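PDB 4MBO: serine-rich Repeat Adhesion Glycoprotein (Srr1), which binds fibrinogen as a serine-rich repeat surface glycoprotein of Streptococcus agalactiae and so probably serves the bacterium in adhesion to its host. Local coordinates for residues Val124-Arg129 and Glu154-Asn159. Sequence-based numbering, arbitrary orientation. Where two conformers were deposited one is given.
Sequences VWPDQR and ERVQYN
Y158 reaches across from 154-159 and its OH ends against Q128. Its CG lies anti to the carbonyl carbon (chi1 -67°), and this turn sends the ring across to the loop that follows strand 116-126. The Y158 side chain also touches L37 and S243. At the tip, OH lies 3.5 Å from Q128 CA. This is a van der Waals contact. The polar partner of the hydroxyl is the backbone O of I131, a little further along the same loop.

Q128 can be followed outward from there. Its CB lies against Y158 OH at 3.6 Å. CG sits between the backbone N and the carbonyl carbon (chi1 67°), and the chain beyond is extended. At the tip, OE1 accepts from R176 NH2, while NE2 bonds to D245 OD2 and M178 O. R176 and M178 lie on strand 169-181.

Closer to the strands, V156 meets P126. The methyl CG2 of V156 is 3.9 Å from P126 CB and 4.1 Å from P126 CG. F141 of strand 139-145 touches both residues and joins them in one apolar patch.

The loop has its own internal brace. D127 OD1 accepts from R129 N at 2.9 Å, which makes an Asx turn. R129 NE gives the same oxygen a nearly straight hydrogen bond (173°) that is part of a salt bridge; the oxygen lies in the guanidinium plane. R129 NH1 also pairs with D69.

Apolar packing thus joins the end of strand 116-126 to strand 148-157. Both ends of the buried Q128 amide have hydrogen-bond partners, consistent with a link toward the fibrinogen-binding adhesin region.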
ATOM      1  N   VAL A 124      -4.369   8.855   7.585  1.00 14.53           N
ATOM      2  CA  VAL A 124      -3.893   7.570   8.116  1.00 14.30           C
ATOM      3  C   VAL A 124      -4.626   6.473   7.350  1.00 15.25           C
ATOM      4  O   VAL A 124      -5.751   6.663   6.912  1.00 14.85           O
ATOM      5  CB  VAL A 124      -4.077   7.391   9.624  1.00 14.22           C
ATOM      6  CG1 VAL A 124      -3.195   8.353  10.403  1.00 15.03           C
ATOM      7  CG2 VAL A 124      -5.510   7.514  10.059  1.00 15.53           C
ATOM      8  N   TRP A 125      -3.967   5.322   7.205  1.00 14.44           N
ATOM      9  CA  TRP A 125      -4.489   4.223   6.442  1.00 14.03           C
ATOM     10  C   TRP A 125      -4.541   2.930   7.245  1.00 13.86           C
ATOM     11  O   TRP A 125      -3.631   2.665   8.047  1.00 14.25           O
ATOM     12  CB  TRP A 125      -3.540   3.920   5.269  1.00 14.91           C
ATOM     13  CG  TRP A 125      -3.553   4.861   4.132  1.00 15.43           C
ATOM     14  CD1 TRP A 125      -4.179   4.668   2.937  1.00 15.39           C
ATOM     15  CD2 TRP A 125      -2.873   6.106   4.038  1.00 15.60           C
ATOM     16  NE1 TRP A 125      -3.945   5.724   2.112  1.00 16.92           N
ATOM     17  CE2 TRP A 125      -3.132   6.618   2.754  1.00 16.10           C
ATOM     18  CE3 TRP A 125      -2.030   6.827   4.908  1.00 15.75           C
ATOM     19  CZ2 TRP A 125      -2.637   7.846   2.319  1.00 16.63           C
ATOM     20  CZ3 TRP A 125      -1.516   8.045   4.462  1.00 15.99           C
ATOM     21  CH2 TRP A 125      -1.819   8.532   3.181  1.00 17.44           C
ATOM     22  N   PRO A 126      -5.591   2.117   7.034  1.00 13.70           N
ATOM     23  CA  PRO A 126      -5.521   0.731   7.465  1.00 14.21           C
ATOM     24  C   PRO A 126      -4.235   0.164   6.851  1.00 14.95           C
ATOM     25  O   PRO A 126      -4.001   0.312   5.628  1.00 16.42           O
ATOM     26  CB  PRO A 126      -6.768   0.098   6.832  1.00 14.41           C
ATOM     27  CG  PRO A 126      -7.721   1.250   6.707  1.00 15.50           C
ATOM     28  CD  PRO A 126      -6.836   2.386   6.296  1.00 14.93           C
ATOM     29  N   ASP A 127      -3.379  -0.446   7.665  1.00 14.56           N
ATOM     30  CA  ASP A 127      -2.054  -0.872   7.209  1.00 14.42           C
ATOM     31  C   ASP A 127      -2.195  -2.058   6.293  1.00 14.48           C
ATOM     32  O   ASP A 127      -2.668  -3.124   6.705  1.00 14.43           O
ATOM     33  CB  ASP A 127      -1.160  -1.147   8.425  1.00 15.38           C
ATOM     34  CG  ASP A 127       0.252  -1.519   8.081  1.00 17.44           C
ATOM     35  OD1 ASP A 127       0.543  -1.990   6.958  1.00 17.33           O
ATOM     36  OD2 ASP A 127       1.124  -1.342   8.968  1.00 18.05           O
ATOM     37  N   GLN A 128      -1.761  -1.874   5.048  1.00 13.62           N
ATOM     38  CA  GLN A 128      -1.928  -2.905   4.018  1.00 13.91           C
ATOM     39  C   GLN A 128      -1.148  -4.174   4.249  1.00 14.51           C
ATOM     40  O   GLN A 128      -1.405  -5.199   3.574  1.00 15.50           O
ATOM     41  CB  GLN A 128      -1.639  -2.327   2.607  1.00 14.32           C
ATOM     42  CG  GLN A 128      -0.187  -1.923   2.348  1.00 15.05           C
ATOM     43  CD  GLN A 128       0.039  -1.471   0.928  1.00 15.64           C
ATOM     44  OE1 GLN A 128      -0.902  -1.021   0.239  1.00 16.69           O
ATOM     45  NE2 GLN A 128       1.278  -1.559   0.474  1.00 16.01           N
ATOM     46  N   ARG A 129      -0.162  -4.114   5.149  1.00 14.89           N
ATOM     47  CA  ARG A 129       0.627  -5.295   5.494  1.00 16.24           C
ATOM     48  C   ARG A 129      -0.047  -6.126   6.586  1.00 17.75           C
ATOM     49  O   ARG A 129       0.290  -7.293   6.753  1.00 19.95           O
ATOM     50  CB  ARG A 129       2.004  -4.838   5.966  1.00 17.50           C
ATOM     51  CG  ARG A 129       2.851  -4.251   4.840  1.00 18.52           C
ATOM     52  CD  ARG A 129       3.850  -3.204   5.304  1.00 19.87           C
ATOM     53  NE  ARG A 129       3.146  -1.948   5.660  1.00 19.80           N
ATOM     54  CZ  ARG A 129       3.633  -0.724   5.484  1.00 21.18           C
ATOM     55  NH1 ARG A 129       2.889   0.341   5.794  1.00 21.94           N
ATOM     56  NH2 ARG A 129       4.844  -0.548   4.982  1.00 22.29           N
ATOM     57  N   GLU A 154     -14.274   0.291  10.395  1.00 16.88           N
ATOM     58  CA  GLU A 154     -14.469   0.252   8.948  1.00 16.57           C
ATOM     59  C   GLU A 154     -14.111  -1.093   8.383  1.00 15.62           C
ATOM     60  O   GLU A 154     -13.132  -1.699   8.844  1.00 15.56           O
ATOM     61  CB  GLU A 154     -13.510   1.223   8.205  1.00 17.29           C
ATOM     62  CG  GLU A 154     -13.424   2.644   8.707  1.00 19.48           C
ATOM     63  CD  GLU A 154     -14.593   3.495   8.349  1.00 22.24           C
ATOM     64  OE1 GLU A 154     -15.424   3.090   7.506  1.00 22.44           O
ATOM     65  OE2 GLU A 154     -14.739   4.586   8.968  1.00 23.10           O
ATOM     66  N   ARG A 155     -14.866  -1.561   7.393  1.00 16.22           N
ATOM     67  CA  ARG A 155     -14.404  -2.693   6.617  1.00 17.22           C
ATOM     68  C   ARG A 155     -13.266  -2.177   5.721  1.00 16.99           C
ATOM     69  O   ARG A 155     -13.169  -0.978   5.438  1.00 17.17           O
ATOM     70  CB  ARG A 155     -15.525  -3.226   5.709  1.00 20.88           C
ATOM     71  CG  ARG A 155     -16.707  -3.730   6.459  1.00 24.02           C
ATOM     72  CD  ARG A 155     -17.790  -4.233   5.492  1.00 29.02           C
ATOM     73  NE  ARG A 155     -19.019  -4.327   6.245  1.00 36.00           N
ATOM     74  CZ  ARG A 155     -19.781  -3.272   6.531  1.00 39.82           C
ATOM     75  NH1 ARG A 155     -20.881  -3.434   7.248  1.00 46.11           N
ATOM     76  NH2 ARG A 155     -19.434  -2.049   6.114  1.00 39.71           N
ATOM     77  N   VAL A 156     -12.439  -3.088   5.251  1.00 16.62           N
ATOM     78  CA  VAL A 156     -11.348  -2.755   4.337  1.00 16.37           C
ATOM     79  C   VAL A 156     -11.586  -3.557   3.067  1.00 17.29           C
ATOM     80  O   VAL A 156     -11.743  -4.755   3.121  1.00 17.52           O
ATOM     81  CB  VAL A 156      -9.993  -3.058   4.964  1.00 16.67           C
ATOM     82  CG1 VAL A 156      -8.880  -2.828   3.956  1.00 17.34           C
ATOM     83  CG2 VAL A 156      -9.813  -2.182   6.201  1.00 18.12           C
ATOM     84  N   GLN A 157     -11.607  -2.873   1.940  0.70 16.66           N
ATOM     85  CA  GLN A 157     -11.884  -3.536   0.683  0.70 18.24           C
ATOM     86  C   GLN A 157     -10.794  -3.325  -0.335  0.70 17.01           C
ATOM     87  O   GLN A 157     -10.268  -2.235  -0.477  0.70 16.70           O
ATOM     88  CB  GLN A 157     -13.203  -2.977   0.128  0.70 21.04           C
ATOM     89  CG  GLN A 157     -13.530  -3.379  -1.291  0.70 24.31           C
ATOM     90  CD  GLN A 157     -14.851  -2.793  -1.737  0.70 26.33           C
ATOM     91  OE1 GLN A 157     -15.896  -3.159  -1.228  0.70 33.79           O
ATOM     92  NE2 GLN A 157     -14.800  -1.878  -2.685  0.70 28.55           N
ATOM     93  N   TYR A 158     -10.472  -4.403  -1.035  1.00 16.84           N
ATOM     94  CA  TYR A 158      -9.548  -4.381  -2.146  1.00 17.32           C
ATOM     95  C   TYR A 158     -10.319  -4.905  -3.365  1.00 18.27           C
ATOM     96  O   TYR A 158     -11.350  -5.580  -3.243  1.00 19.44           O
ATOM     97  CB  TYR A 158      -8.390  -5.317  -1.905  1.00 16.20           C
ATOM     98  CG  TYR A 158      -7.465  -4.936  -0.775  1.00 15.40           C
ATOM     99  CD1 TYR A 158      -6.390  -4.091  -0.991  1.00 15.80           C
ATOM    100  CD2 TYR A 158      -7.635  -5.463   0.511  1.00 15.66           C
ATOM    101  CE1 TYR A 158      -5.514  -3.734   0.042  1.00 15.23           C
ATOM    102  CE2 TYR A 158      -6.777  -5.121   1.540  1.00 15.12           C
ATOM    103  CZ  TYR A 158      -5.702  -4.284   1.297  1.00 14.78           C
ATOM    104  OH  TYR A 158      -4.841  -3.913   2.302  1.00 15.39           O
ATOM    105  N   ASN A 159      -9.881  -4.518  -4.553  0.70 19.69           N
ATOM    106  CA  ASN A 159     -10.539  -5.012  -5.749  0.70 21.22           C
ATOM    107  C   ASN A 159     -10.356  -6.498  -5.977  0.70 19.94           C
ATOM    108  O   ASN A 159      -9.347  -7.080  -5.565  0.70 19.88           O
ATOM    109  CB  ASN A 159     -10.024  -4.276  -6.971  0.70 24.00           C
ATOM    110  CG  ASN A 159     -10.622  -2.903  -7.112  0.70 26.99           C
ATOM    111  OD1 ASN A 159     -11.637  -2.568  -6.475  0.70 34.46           O
ATOM    112  ND2 ASN A 159     -10.012  -2.100  -7.947  0.70 28.68           N
TER